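Local coordinates for AB hydrolase-1 domain-containing protein (Parabacteroides distasonis, PDB 4Q34) that is uncharacterised but has an alpha/beta hydrolase fold and is probably an esterase, cleaving ester bonds in substrates not yet identified, at residues E70-Q73 against N74-L77; F58-T61 against W62-T65; M269-W272 against A273-N277; L259-W262 against T263-R267; G149-F153 against E154-D158. All blocks are in the same frame, centred on the assembly; numbering follows the deposited sequence.

Overall arrangement
From the N terminus, contact 2 comes first, a 3-10 turn in the loop that follows strand 49-52. Contact 1 comes next, at the start of helix 72-78, which leads on to strand 83-87; the two touch where Trp62 O meets Gln73 N, and both face the second subunit. Contact 5 caps helix 153-167 about 27 Å from contact 1, centre to centre, on the opposite side of the chain's centre. Contacts 4 and 3 are successive parts of helix 257-277, the crossover between strands 242-246 and 283-287. Each contact is local, between residues a few places apart, so none closes a long loop, and all five follow in series without nesting or crossing.

Contact 1: E70-Q73 against N74-L77; sequences EGFQ and NIFL
Asn74 ND2 reaches Glu70 OE2 at 2.9 Å with an almost straight N-H (170°), and the carboxylate oxygen lies in the plane of the asparagine amide. That amide in turn approaches from above the carboxylate, the two planes being nearly perpendicular. Glu70 CG is anti to the carbonyl carbon (chi1 -69°) and the chain runs extended beyond it, which carries the carboxylate to Asn74. On another side of the turn, Phe76 sets its CE2 over the centre of the Phe72 ring, an edge-to-face pair with centroids 5.0 Å apart, while Ile75 CD1 lies at the edge of that ring, 4.2 Å from Phe72 CD1. Gly71 is the N-cap residue; its carbonyl takes Ile75 N at 2.9 Å. A water donates to both Gln73 OE1 and Asn74 OD1, and that asparagine oxygen also accepts from Gln11 of the second subunit. Farther out, Arg78 forms a salt bridge with Glu70 OE1, and Ala310 of helix 306-319 packs on both phenylalanines. An alanine in place of Glu70 would probably leave Arg78 without its salt-bridge partner and the Asn74 amide less firmly held. Asparagine suits its place because one amide can give and accept: the chemistry joins a helix start, a charge pair and the dimer interface.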
loop_
_atom_site.group_PDB
_atom_site.type_symbol
_atom_site.label_atom_id
_atom_site.label_comp_id
_atom_site.label_asym_id
_atom_site.label_seq_id
_atom_site.Cartn_x
_atom_site.Cartn_y
_atom_site.Cartn_z
ATOM N N GLU A 70 0.804 8.211 16.275
ATOM C CA GLU A 70 -0.243 7.293 15.818
ATOM C C GLU A 70 -1.366 8.039 15.140
ATOM O O GLU A 70 -1.758 9.140 15.568
ATOM C CB GLU A 70 -0.811 6.534 17.020
ATOM C CG GLU A 70 0.168 5.550 17.615
ATOM C CD GLU A 70 -0.578 4.622 18.545
ATOM O OE1 GLU A 70 -1.486 5.126 19.256
ATOM O OE2 GLU A 70 -0.338 3.411 18.494
ATOM N N GLY A 71 -1.890 7.422 14.073
ATOM C CA GLY A 71 -3.085 7.858 13.417
ATOM C C GLY A 71 -4.294 7.029 13.772
ATOM O O GLY A 71 -4.271 6.155 14.674
ATOM N N PHE A 72 -5.383 7.316 13.047
ATOM C CA PHE A 72 -6.676 6.696 13.300
ATOM C C PHE A 72 -6.636 5.168 13.174
ATOM O O PHE A 72 -7.376 4.468 13.860
ATOM C CB PHE A 72 -7.745 7.275 12.345
ATOM C CG PHE A 72 -8.343 8.582 12.810
ATOM C CD1 PHE A 72 -7.752 9.343 13.813
ATOM C CD2 PHE A 72 -9.535 9.038 12.269
ATOM C CE1 PHE A 72 -8.325 10.553 14.218
ATOM C CE2 PHE A 72 -10.112 10.233 12.674
ATOM C CZ PHE A 72 -9.514 10.979 13.672
ATOM N N GLN A 73 -5.790 4.659 12.276
ATOM C CA GLN A 73 -5.631 3.219 12.152
ATOM C C GLN A 73 -5.373 2.561 13.538
ATOM O O GLN A 73 -6.004 1.552 13.902
ATOM C CB GLN A 73 -4.499 2.877 11.193
ATOM C CG GLN A 73 -4.308 1.365 11.030
ATOM C CD GLN A 73 -3.301 1.006 9.958
ATOM O OE1 GLN A 73 -2.379 1.741 9.695
ATOM N NE2 GLN A 73 -3.529 -0.119 9.271
ATOM N N ASN A 74 -4.391 3.100 14.264
ATOM C CA ASN A 74 -4.025 2.610 15.579
ATOM C C ASN A 74 -5.005 3.040 16.669
ATOM O O ASN A 74 -5.380 2.215 17.542
ATOM C CB ASN A 74 -2.627 3.076 15.964
ATOM C CG ASN A 74 -1.522 2.369 15.200
ATOM O OD1 ASN A 74 -1.710 1.860 14.075
ATOM N ND2 ASN A 74 -0.355 2.355 15.797
ATOM N N ILE A 75 -5.416 4.300 16.620
ATOM C CA ILE A 75 -6.271 4.852 17.662
ATOM C C ILE A 75 -7.614 4.117 17.751
ATOM O O ILE A 75 -8.066 3.760 18.836
ATOM C CB ILE A 75 -6.512 6.342 17.420
ATOM C CG1 ILE A 75 -5.217 7.110 17.625
ATOM C CG2 ILE A 75 -7.625 6.911 18.350
ATOM C CD1 ILE A 75 -5.233 8.521 17.068
ATOM N N PHE A 76 -8.260 3.884 16.610
ATOM C CA PHE A 76 -9.557 3.219 16.622
ATOM C C PHE A 76 -9.472 1.719 16.821
ATOM O O PHE A 76 -10.374 1.157 17.412
ATOM C CB PHE A 76 -10.424 3.648 15.432
ATOM C CG PHE A 76 -10.965 5.036 15.634
ATOM C CD1 PHE A 76 -12.053 5.234 16.485
ATOM C CD2 PHE A 76 -10.281 6.134 15.151
ATOM C CE1 PHE A 76 -12.510 6.495 16.753
ATOM C CE2 PHE A 76 -10.732 7.440 15.419
ATOM C CZ PHE A 76 -11.836 7.615 16.233
ATOM N N LEU A 77 -8.356 1.102 16.403
ATOM C CA LEU A 77 -8.117 -0.301 16.721
ATOM C C LEU A 77 -7.989 -0.468 18.230
ATOM O O LEU A 77 -8.561 -1.403 18.806
ATOM C CB LEU A 77 -6.829 -0.777 16.032
ATOM C CG LEU A 77 -6.490 -2.250 16.235
ATOM C CD1 LEU A 77 -7.603 -3.125 15.690
ATOM C CD2 LEU A 77 -5.152 -2.548 15.567
HETATM O O HOH W 1 -0.759 2.841 11.708
#

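Contact 2: F58-T61 against W62-T65; sequences FSKT and WETT
The chain from Ser59 to Trp62 winds as a 3-10 turn, with Trp62 N bonded to Ser59 O at 3.0 Å and Glu63 N to Lys60 O. Ser59 OG donates to Glu63 OE2 at 2.7 Å, coming from above the carboxylate plane; with chi1 at 62° the short hydroxyl sits between its own backbone N and carbonyl carbon. Lys60 bends along its length to bring NZ within 2.7 Å of Thr64 O, a reach that suits a long, flexible amine. Thr61 uses both branches: OG1 donates to Phe58 O, while CG2 lies over the five-membered ring of Trp62, 3.9 Å from its centroid, in a CH-pi contact. Glu63 OE1 and Lys60 NZ are also bonded to the second subunit, through its Ser13 and, for the glutamate, its Tyr35. The turn sits between strand 49-52 and helix 72-78: Trp62 packs on Phe72 and on Ile173 of strand 170-175, and Ser59 and Glu63 rest on Leu85 of strand 83-87.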
loop_
_atom_site.group_PDB
_atom_site.type_symbol
_atom_site.label_atom_id
_atom_site.label_comp_id
_atom_site.label_asym_id
_atom_site.label_seq_id
_atom_site.Cartn_x
_atom_site.Cartn_y
_atom_site.Cartn_z
ATOM N N PHE A 58 -3.311 8.199 -0.159
ATOM C CA PHE A 58 -3.692 6.782 -0.051
ATOM C C PHE A 58 -4.026 6.486 1.399
ATOM O O PHE A 58 -4.376 7.396 2.175
ATOM C CB PHE A 58 -2.637 5.860 -0.729
ATOM C CG PHE A 58 -1.274 5.852 -0.085
ATOM C CD1 PHE A 58 -0.334 6.862 -0.336
ATOM C CD2 PHE A 58 -0.891 4.820 0.811
ATOM C CE1 PHE A 58 0.948 6.830 0.227
ATOM C CE2 PHE A 58 0.383 4.819 1.373
ATOM C CZ PHE A 58 1.282 5.846 1.144
ATOM N N SER A 59 -3.999 5.210 1.758
ATOM C CA SER A 59 -4.332 4.813 3.111
ATOM C C SER A 59 -3.507 5.535 4.173
ATOM O O SER A 59 -3.969 5.641 5.307
ATOM C CB SER A 59 -4.132 3.303 3.252
ATOM O OG SER A 59 -2.793 2.930 3.029
ATOM N N LYS A 60 -2.281 5.961 3.837
ATOM C CA LYS A 60 -1.404 6.693 4.755
ATOM C C LYS A 60 -2.047 7.924 5.412
ATOM O O LYS A 60 -1.676 8.284 6.531
ATOM C CB LYS A 60 -0.117 7.058 3.995
ATOM C CG LYS A 60 1.006 7.750 4.725
ATOM C CD LYS A 60 1.378 7.176 6.045
ATOM C CE LYS A 60 2.867 7.295 6.332
ATOM N NZ LYS A 60 3.135 7.977 7.586
ATOM N N THR A 61 -3.053 8.495 4.750
ATOM C CA THR A 61 -3.916 9.521 5.328
ATOM C C THR A 61 -4.256 9.234 6.773
ATOM O O THR A 61 -4.263 10.106 7.588
ATOM C CB THR A 61 -5.224 9.628 4.548
ATOM O OG1 THR A 61 -4.919 9.968 3.186
ATOM C CG2 THR A 61 -6.149 10.666 5.152
ATOM N N TRP A 62 -4.556 7.982 7.043
ATOM C CA TRP A 62 -5.065 7.512 8.322
ATOM C C TRP A 62 -4.071 6.723 9.156
ATOM O O TRP A 62 -4.445 6.232 10.225
ATOM C CB TRP A 62 -6.254 6.554 8.021
ATOM C CG TRP A 62 -7.230 7.065 7.055
ATOM C CD1 TRP A 62 -7.348 6.708 5.743
ATOM C CD2 TRP A 62 -8.261 8.019 7.305
ATOM N NE1 TRP A 62 -8.368 7.417 5.157
ATOM C CE2 TRP A 62 -8.940 8.237 6.095
ATOM C CE3 TRP A 62 -8.655 8.750 8.446
ATOM C CZ2 TRP A 62 -10.044 9.107 6.001
ATOM C CZ3 TRP A 62 -9.756 9.581 8.365
ATOM C CH2 TRP A 62 -10.417 9.789 7.147
ATOM N N GLU A 63 -2.840 6.559 8.670
ATOM C CA GLU A 63 -1.817 5.780 9.342
ATOM C C GLU A 63 -0.934 6.715 10.216
ATOM O O GLU A 63 -1.391 7.729 10.718
ATOM C CB GLU A 63 -0.998 4.988 8.321
ATOM C CG GLU A 63 -1.853 4.075 7.470
ATOM C CD GLU A 63 -1.136 3.440 6.262
ATOM O OE1 GLU A 63 0.081 3.684 6.085
ATOM O OE2 GLU A 63 -1.795 2.661 5.501
ATOM N N THR A 64 0.332 6.373 10.385
ATOM C CA THR A 64 1.242 7.229 11.129
ATOM C C THR A 64 1.215 8.634 10.562
ATOM O O THR A 64 1.219 8.836 9.327
ATOM C CB THR A 64 2.690 6.661 11.109
ATOM O OG1 THR A 64 2.665 5.273 11.503
ATOM C CG2 THR A 64 3.586 7.412 12.025
ATOM N N THR A 65 1.177 9.613 11.461
ATOM C CA THR A 65 1.178 11.019 11.059
ATOM C C THR A 65 2.539 11.370 10.465
ATOM O O THR A 65 3.547 10.678 10.683
ATOM C CB THR A 65 0.844 11.929 12.267
ATOM O OG1 THR A 65 1.967 12.015 13.174
ATOM C CG2 THR A 65 -0.380 11.453 12.991
HETATM O O HOH W 2 5.309 9.152 8.531
HETATM O O HOH W 3 -2.896 9.873 10.023
#

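Contact 3: M269-W272 against A273-N277; sequences MKIW and AKMLN
Helix 257-277 is the crossover of a beta-alpha-beta unit, and its last two turns bring Trp272 and Leu276 together on the side facing the sheet. Leu276 CD1 sits above the centre of the six-membered ring of Trp272, 3.6 Å from the centroid and 14° off the normal, a CH-pi contact in which a methyl presses on the flat indole. The tryptophan CG stands anti to the backbone N (chi1 -170°), which brings the indole alongside the following turn, where a residue four places on can cover it. The branched leucine suits this place, since one methyl can settle on the face while the side chain also packs on Val283. The indole's N-H is satisfied as well: NE1 donates to Pro205 O. A second pair, Ile271 and selenomethionine Met275, lies side by side, with CG2 of the isoleucine 4.1 Å from SE of the selenomethionine. Both pairs are set by regular alpha-helical bonding: Met275 N to Ile271 O at 3.0 Å and Leu276 N to Trp272 O at 2.9 Å. The small Ala273 lets the helix come close to Val283 and Val285 of the sheet, while Lys270 and Lys274 are exposed, the latter in a salt bridge with Asp278. Such a helix, apolar toward the parallel strands of the central sheet and charged toward solvent, is typical of the alpha/beta hydrolase fold.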
loop_
_atom_site.group_PDB
_atom_site.type_symbol
_atom_site.label_atom_id
_atom_site.label_comp_id
_atom_site.label_asym_id
_atom_site.label_seq_id
_atom_site.Cartn_x
_atom_site.Cartn_y
_atom_site.Cartn_z
HETATM N N MSE A 269 -21.883 23.135 3.082
HETATM C CA MSE A 269 -22.300 21.937 3.828
HETATM C C MSE A 269 -23.314 22.274 4.916
HETATM O O MSE A 269 -24.223 21.474 5.209
HETATM C CB MSE A 269 -21.129 21.175 4.403
HETATM C CG MSE A 269 -20.101 20.700 3.431
HETATM SE SE MSE A 269 -20.877 19.998 1.790
HETATM C CE MSE A 269 -21.226 18.186 2.355
ATOM N N LYS A 270 -23.212 23.466 5.522
ATOM C CA LYS A 270 -24.240 23.880 6.464
ATOM C C LYS A 270 -25.599 24.041 5.799
ATOM O O LYS A 270 -26.622 23.696 6.384
ATOM C CB LYS A 270 -23.832 25.161 7.208
ATOM C CG LYS A 270 -22.653 24.888 8.135
ATOM C CD LYS A 270 -22.487 25.930 9.211
ATOM C CE LYS A 270 -21.721 27.089 8.686
ATOM N NZ LYS A 270 -21.479 28.044 9.806
ATOM N N ILE A 271 -25.619 24.532 4.560
ATOM C CA ILE A 271 -26.859 24.677 3.809
ATOM C C ILE A 271 -27.425 23.299 3.468
ATOM O O ILE A 271 -28.607 23.039 3.698
ATOM C CB ILE A 271 -26.646 25.496 2.536
ATOM C CG1 ILE A 271 -26.319 26.953 2.938
ATOM C CG2 ILE A 271 -27.872 25.412 1.638
ATOM C CD1 ILE A 271 -25.780 27.813 1.791
ATOM N N TRP A 272 -26.553 22.432 2.971
ATOM C CA TRP A 272 -26.892 21.032 2.652
ATOM C C TRP A 272 -27.476 20.282 3.856
ATOM O O TRP A 272 -28.540 19.669 3.747
ATOM C CB TRP A 272 -25.631 20.317 2.170
ATOM C CG TRP A 272 -25.815 18.945 1.575
ATOM C CD1 TRP A 272 -26.427 18.656 0.394
ATOM C CD2 TRP A 272 -25.289 17.714 2.063
ATOM N NE1 TRP A 272 -26.335 17.298 0.131
ATOM C CE2 TRP A 272 -25.641 16.705 1.140
ATOM C CE3 TRP A 272 -24.551 17.354 3.202
ATOM C CZ2 TRP A 272 -25.300 15.395 1.324
ATOM C CZ3 TRP A 272 -24.224 16.034 3.388
ATOM C CH2 TRP A 272 -24.589 15.070 2.453
ATOM N N ALA A 273 -26.830 20.434 5.016
ATOM C CA ALA A 273 -27.295 19.793 6.251
ATOM C C ALA A 273 -28.689 20.304 6.614
ATOM O O ALA A 273 -29.572 19.534 6.959
ATOM C CB ALA A 273 -26.328 20.055 7.406
ATOM N N LYS A 274 -28.879 21.614 6.549
ATOM C CA LYS A 274 -30.169 22.214 6.871
ATOM C C LYS A 274 -31.280 21.636 5.965
ATOM O O LYS A 274 -32.350 21.226 6.435
ATOM C CB LYS A 274 -30.068 23.742 6.796
ATOM C CG LYS A 274 -31.393 24.482 6.945
ATOM C CD LYS A 274 -32.099 24.123 8.223
ATOM C CE LYS A 274 -33.172 25.163 8.537
ATOM N NZ LYS A 274 -34.064 24.643 9.606
HETATM N N MSE A 275 -31.005 21.570 4.661
HETATM C CA MSE A 275 -31.978 21.094 3.722
HETATM C C MSE A 275 -32.313 19.655 3.970
HETATM O O MSE A 275 -33.474 19.285 3.910
HETATM C CB MSE A 275 -31.459 21.289 2.299
HETATM C CG MSE A 275 -31.549 22.775 1.992
HETATM SE SE MSE A 275 -30.852 23.073 0.183
HETATM C CE MSE A 275 -32.044 21.765 -0.701
ATOM N N LEU A 276 -31.314 18.837 4.275
ATOM C CA LEU A 276 -31.599 17.419 4.604
ATOM C C LEU A 276 -32.331 17.264 5.936
ATOM O O LEU A 276 -33.270 16.471 6.068
ATOM C CB LEU A 276 -30.326 16.593 4.589
ATOM C CG LEU A 276 -29.770 16.297 3.192
ATOM C CD1 LEU A 276 -28.321 15.807 3.247
ATOM C CD2 LEU A 276 -30.661 15.298 2.463
ATOM N N ASN A 277 -31.915 18.040 6.921
ATOM C CA ASN A 277 -32.565 17.931 8.239
ATOM C C ASN A 277 -34.041 18.365 8.154
ATOM O O ASN A 277 -34.924 17.775 8.816
ATOM C CB ASN A 277 -31.812 18.744 9.286
ATOM C CG ASN A 277 -30.440 18.140 9.633
ATOM O OD1 ASN A 277 -30.212 16.949 9.461
ATOM N ND2 ASN A 277 -29.540 18.961 10.136
#

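Contact 4: L259-W262 against T263-R267; sequences LYEW and TRRLR
Tyr260 meets Thr263 and Arg264 of the next turn. Arg264 NH1 lies at its ring edge, 3.3 Å from Tyr260 CE2, with the guanidinium plane nearly perpendicular to the ring (87°), while Thr263 CB makes an off-centre CH-pi contact. A broad ring suits a place where it must meet a methyl-bearing threonine and an arginine at once. Glu261 follows: its OE1 stands 4.1 Å from Arg265 NH2, over the guanidinium face, so only the charges attract, and its salt bridge goes to Arg115. Trp262 comes next, with Arg265 NH1 above its six-membered ring, 3.3 Å from Trp262 CZ3, as part of an off-centre cation-pi contact. The arginine chain, extended from CG to NE (chi2 164°), spans the distance, and its NH2 continues to a salt bridge with Glu225. Backbone bonds such as Arg264 N to Tyr260 O at 3.0 Å keep these side chains in step. In the fold, this part of helix 257-277 lies against the sheet through Leu266, which packs on Tyr246 of strand 242-246 and on Val285 and His287 of strand 283-287.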
loop_
_atom_site.group_PDB
_atom_site.type_symbol
_atom_site.label_atom_id
_atom_site.label_comp_id
_atom_site.label_asym_id
_atom_site.label_seq_id
_atom_site.Cartn_x
_atom_site.Cartn_y
_atom_site.Cartn_z
ATOM N N LEU A 259 -7.209 28.232 -0.715
ATOM C CA LEU A 259 -7.702 28.153 0.655
ATOM C C LEU A 259 -9.189 28.523 0.781
ATOM O O LEU A 259 -9.921 27.920 1.595
ATOM C CB LEU A 259 -6.864 29.016 1.580
ATOM C CG LEU A 259 -5.393 28.584 1.832
ATOM C CD1 LEU A 259 -4.416 29.225 0.871
ATOM C CD2 LEU A 259 -5.007 28.955 3.256
ATOM N N TYR A 260 -9.641 29.479 -0.017
ATOM C CA TYR A 260 -11.004 30.001 0.139
ATOM C C TYR A 260 -12.054 28.991 -0.268
ATOM O O TYR A 260 -13.139 28.983 0.273
ATOM C CB TYR A 260 -11.196 31.353 -0.575
ATOM C CG TYR A 260 -12.502 32.022 -0.226
ATOM C CD1 TYR A 260 -12.692 32.610 1.020
ATOM C CD2 TYR A 260 -13.562 32.015 -1.107
ATOM C CE1 TYR A 260 -13.889 33.186 1.371
ATOM C CE2 TYR A 260 -14.772 32.604 -0.767
ATOM C CZ TYR A 260 -14.924 33.189 0.481
ATOM O OH TYR A 260 -16.120 33.770 0.834
ATOM N N GLU A 261 -11.711 28.085 -1.166
ATOM C CA GLU A 261 -12.634 27.026 -1.520
ATOM C C GLU A 261 -13.109 26.284 -0.291
ATOM O O GLU A 261 -14.250 25.858 -0.274
ATOM C CB GLU A 261 -12.004 26.052 -2.495
ATOM C CG GLU A 261 -11.886 26.663 -3.874
ATOM C CD GLU A 261 -11.548 25.664 -4.972
ATOM O OE1 GLU A 261 -11.234 24.485 -4.668
ATOM O OE2 GLU A 261 -11.612 26.078 -6.150
ATOM N N TRP A 262 -12.252 26.135 0.724
ATOM C CA TRP A 262 -12.650 25.446 1.956
ATOM C C TRP A 262 -13.658 26.273 2.749
ATOM O O TRP A 262 -14.592 25.757 3.313
ATOM C CB TRP A 262 -11.437 25.039 2.819
ATOM C CG TRP A 262 -10.489 24.184 2.081
ATOM C CD1 TRP A 262 -9.203 24.495 1.705
ATOM C CD2 TRP A 262 -10.742 22.854 1.598
ATOM N NE1 TRP A 262 -8.646 23.443 1.019
ATOM C CE2 TRP A 262 -9.563 22.417 0.950
ATOM C CE3 TRP A 262 -11.848 21.987 1.653
ATOM C CZ2 TRP A 262 -9.474 21.173 0.318
ATOM C CZ3 TRP A 262 -11.737 20.705 1.053
ATOM C CH2 TRP A 262 -10.559 20.323 0.403
ATOM N N THR A 263 -13.468 27.580 2.808
ATOM C CA THR A 263 -14.495 28.434 3.380
ATOM C C THR A 263 -15.847 28.286 2.725
ATOM O O THR A 263 -16.862 28.246 3.418
ATOM C CB THR A 263 -14.064 29.916 3.249
ATOM O OG1 THR A 263 -12.734 30.029 3.768
ATOM C CG2 THR A 263 -14.976 30.815 4.003
ATOM N N ARG A 264 -15.859 28.284 1.393
ATOM C CA ARG A 264 -17.103 28.097 0.625
ATOM C C ARG A 264 -17.734 26.744 0.928
ATOM O O ARG A 264 -18.973 26.641 1.012
ATOM C CB ARG A 264 -16.871 28.147 -0.891
ATOM C CG ARG A 264 -16.027 29.307 -1.396
ATOM C CD ARG A 264 -15.954 29.265 -2.921
ATOM N NE ARG A 264 -16.893 30.208 -3.487
ATOM C CZ ARG A 264 -16.580 31.421 -3.923
ATOM N NH1 ARG A 264 -15.322 31.855 -3.920
ATOM N NH2 ARG A 264 -17.537 32.203 -4.383
ATOM N N ARG A 265 -16.889 25.727 1.111
ATOM C CA ARG A 265 -17.370 24.365 1.389
ATOM C C ARG A 265 -18.037 24.259 2.759
ATOM O O ARG A 265 -19.095 23.640 2.885
ATOM C CB ARG A 265 -16.247 23.348 1.216
ATOM C CG ARG A 265 -16.056 23.112 -0.273
ATOM C CD ARG A 265 -14.743 22.431 -0.558
ATOM N NE ARG A 265 -14.726 22.080 -1.964
ATOM C CZ ARG A 265 -13.658 21.660 -2.604
ATOM N NH1 ARG A 265 -12.485 21.569 -1.993
ATOM N NH2 ARG A 265 -13.788 21.346 -3.885
ATOM N N LEU A 266 -17.457 24.908 3.774
ATOM C CA LEU A 266 -18.082 24.951 5.085
ATOM C C LEU A 266 -19.483 25.534 4.965
ATOM O O LEU A 266 -20.447 24.927 5.431
ATOM C CB LEU A 266 -17.230 25.729 6.092
ATOM C CG LEU A 266 -17.859 25.903 7.472
ATOM C CD1 LEU A 266 -18.276 24.588 8.075
ATOM C CD2 LEU A 266 -16.945 26.688 8.416
ATOM N N ARG A 267 -19.587 26.683 4.297
ATOM C CA ARG A 267 -20.852 27.392 4.112
ATOM C C ARG A 267 -21.860 26.480 3.407
ATOM O O ARG A 267 -23.006 26.368 3.807
ATOM C CB ARG A 267 -20.601 28.675 3.294
ATOM C CG ARG A 267 -21.807 29.569 3.050
ATOM C CD ARG A 267 -21.516 30.606 1.946
ATOM N NE ARG A 267 -20.127 31.047 1.941
ATOM C CZ ARG A 267 -19.532 31.642 0.913
ATOM N NH1 ARG A 267 -20.198 31.862 -0.206
ATOM N NH2 ARG A 267 -18.268 32.015 1.006
#

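Contact 5: G149-F153 against E154-D158; sequences GTTDF and EVYSD
Asp152 turns CG anti to its N (chi1 -173°), carrying OD1 to the first amides of the helix, and Tyr156 at chi1 -62° lays its ring back across the chain that leads in. The aspartate is thus an N-cap: OD1 accepts from Val155 N at 3.3 Å and, weakly, from Glu154 N. A short acidic side chain suits this place, and its negative charge probably gains from the helix dipole. A water donates to both Asp152 OD2 and Glu154 OE1. Asp152 O takes Tyr156 N at 3.0 Å and lies over a face of the tyrosine ring, 3.3 Å from Tyr156 CG. Phe153 CD1 lies 4.0 Å from Tyr156 CD2, the tyrosine atom being at the edge of the phenylalanine ring. At the far end, Tyr156 OH comes within 3.4 Å of Thr151 CA and shares a water with Thr151 OG1. A serine in place of Tyr156 would probably open a gap beside Thr151 and Phe153 and leave that water without its phenolic partner. Phe153 O is gripped twice by Ser157, by N at 2.8 Å and OG at 2.6 Å. The turn begins helix 153-167 after the loop from helix 134-142, and Phe153 and Ser157 pack on helix 178-185 through Asn184.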
loop_
_atom_site.group_PDB
_atom_site.type_symbol
_atom_site.label_atom_id
_atom_site.label_comp_id
_atom_site.label_asym_id
_atom_site.label_seq_id
_atom_site.Cartn_x
_atom_site.Cartn_y
_atom_site.Cartn_z
ATOM N N GLY A 149 -4.608 6.356 -13.983
ATOM C CA GLY A 149 -5.816 6.442 -14.779
ATOM C C GLY A 149 -6.461 7.795 -14.557
ATOM O O GLY A 149 -5.767 8.775 -14.218
ATOM N N THR A 150 -7.779 7.852 -14.762
ATOM C CA THR A 150 -8.571 9.075 -14.609
ATOM C C THR A 150 -9.403 9.004 -13.357
ATOM O O THR A 150 -9.712 7.915 -12.863
ATOM C CB THR A 150 -9.567 9.276 -15.786
ATOM O OG1 THR A 150 -10.462 8.146 -15.892
ATOM C CG2 THR A 150 -8.817 9.475 -17.053
ATOM N N THR A 151 -9.780 10.172 -12.843
ATOM C CA THR A 151 -10.663 10.249 -11.716
ATOM C C THR A 151 -12.035 9.801 -12.203
ATOM O O THR A 151 -12.533 10.331 -13.210
ATOM C CB THR A 151 -10.748 11.696 -11.231
ATOM O OG1 THR A 151 -9.443 12.104 -10.824
ATOM C CG2 THR A 151 -11.704 11.812 -10.099
ATOM N N ASP A 152 -12.642 8.833 -11.514
ATOM C CA ASP A 152 -13.974 8.345 -11.862
ATOM C C ASP A 152 -14.686 7.914 -10.574
ATOM O O ASP A 152 -14.373 6.853 -10.065
ATOM C CB ASP A 152 -13.871 7.201 -12.913
ATOM C CG ASP A 152 -15.207 6.768 -13.428
ATOM O OD1 ASP A 152 -16.197 6.897 -12.680
ATOM O OD2 ASP A 152 -15.318 6.334 -14.612
ATOM N N PHE A 153 -15.639 8.730 -10.095
ATOM C CA PHE A 153 -16.318 8.479 -8.809
ATOM C C PHE A 153 -17.197 7.210 -8.901
ATOM O O PHE A 153 -17.435 6.556 -7.886
ATOM C CB PHE A 153 -17.198 9.662 -8.363
ATOM C CG PHE A 153 -16.450 10.910 -7.996
ATOM C CD1 PHE A 153 -15.072 10.902 -7.738
ATOM C CD2 PHE A 153 -17.146 12.135 -7.902
ATOM C CE1 PHE A 153 -14.393 12.071 -7.392
ATOM C CE2 PHE A 153 -16.478 13.307 -7.539
ATOM C CZ PHE A 153 -15.091 13.268 -7.278
ATOM N N GLU A 154 -17.647 6.855 -10.095
ATOM C CA GLU A 154 -18.408 5.626 -10.265
ATOM C C GLU A 154 -17.515 4.416 -9.986
ATOM O O GLU A 154 -17.891 3.508 -9.203
ATOM C CB GLU A 154 -19.003 5.499 -11.677
ATOM C CG GLU A 154 -19.720 4.167 -11.906
ATOM C CD GLU A 154 -20.426 4.063 -13.241
ATOM O OE1 GLU A 154 -20.037 4.821 -14.155
ATOM O OE2 GLU A 154 -21.376 3.238 -13.376
ATOM N N VAL A 155 -16.304 4.445 -10.546
ATOM C CA VAL A 155 -15.330 3.349 -10.388
ATOM C C VAL A 155 -14.913 3.273 -8.905
ATOM O O VAL A 155 -14.834 2.214 -8.315
ATOM C CB VAL A 155 -14.108 3.560 -11.299
ATOM C CG1 VAL A 155 -13.012 2.558 -10.980
ATOM C CG2 VAL A 155 -14.499 3.449 -12.774
ATOM N N TYR A 156 -14.681 4.435 -8.298
ATOM C CA TYR A 156 -14.230 4.475 -6.909
ATOM C C TYR A 156 -15.309 3.976 -5.988
ATOM O O TYR A 156 -15.081 3.109 -5.115
ATOM C CB TYR A 156 -13.818 5.907 -6.518
ATOM C CG TYR A 156 -12.668 6.570 -7.260
ATOM C CD1 TYR A 156 -11.744 5.845 -8.056
ATOM C CD2 TYR A 156 -12.441 7.927 -7.099
ATOM C CE1 TYR A 156 -10.695 6.467 -8.687
ATOM C CE2 TYR A 156 -11.407 8.563 -7.759
ATOM C CZ TYR A 156 -10.525 7.844 -8.530
ATOM O OH TYR A 156 -9.450 8.446 -9.125
ATOM N N SER A 157 -16.504 4.501 -6.161
ATOM C CA SER A 157 -17.596 4.148 -5.257
ATOM C C SER A 157 -18.062 2.697 -5.513
ATOM O O SER A 157 -18.517 2.006 -4.611
ATOM C CB SER A 157 -18.740 5.149 -5.367
ATOM O OG SER A 157 -19.313 5.177 -6.660
ATOM N N ASP A 158 -17.950 2.206 -6.742
ATOM C CA ASP A 158 -18.259 0.802 -6.931
ATOM C C ASP A 158 -17.405 -0.130 -6.057
ATOM O O ASP A 158 -17.880 -1.144 -5.576
ATOM C CB ASP A 158 -18.088 0.360 -8.400
ATOM C CG ASP A 158 -19.264 0.743 -9.299
ATOM O OD1 ASP A 158 -20.326 1.154 -8.841
ATOM O OD2 ASP A 158 -19.081 0.615 -10.527
HETATM O O HOH W 4 -8.750 10.879 -8.462
HETATM O O HOH W 5 -17.292 4.782 -15.138
#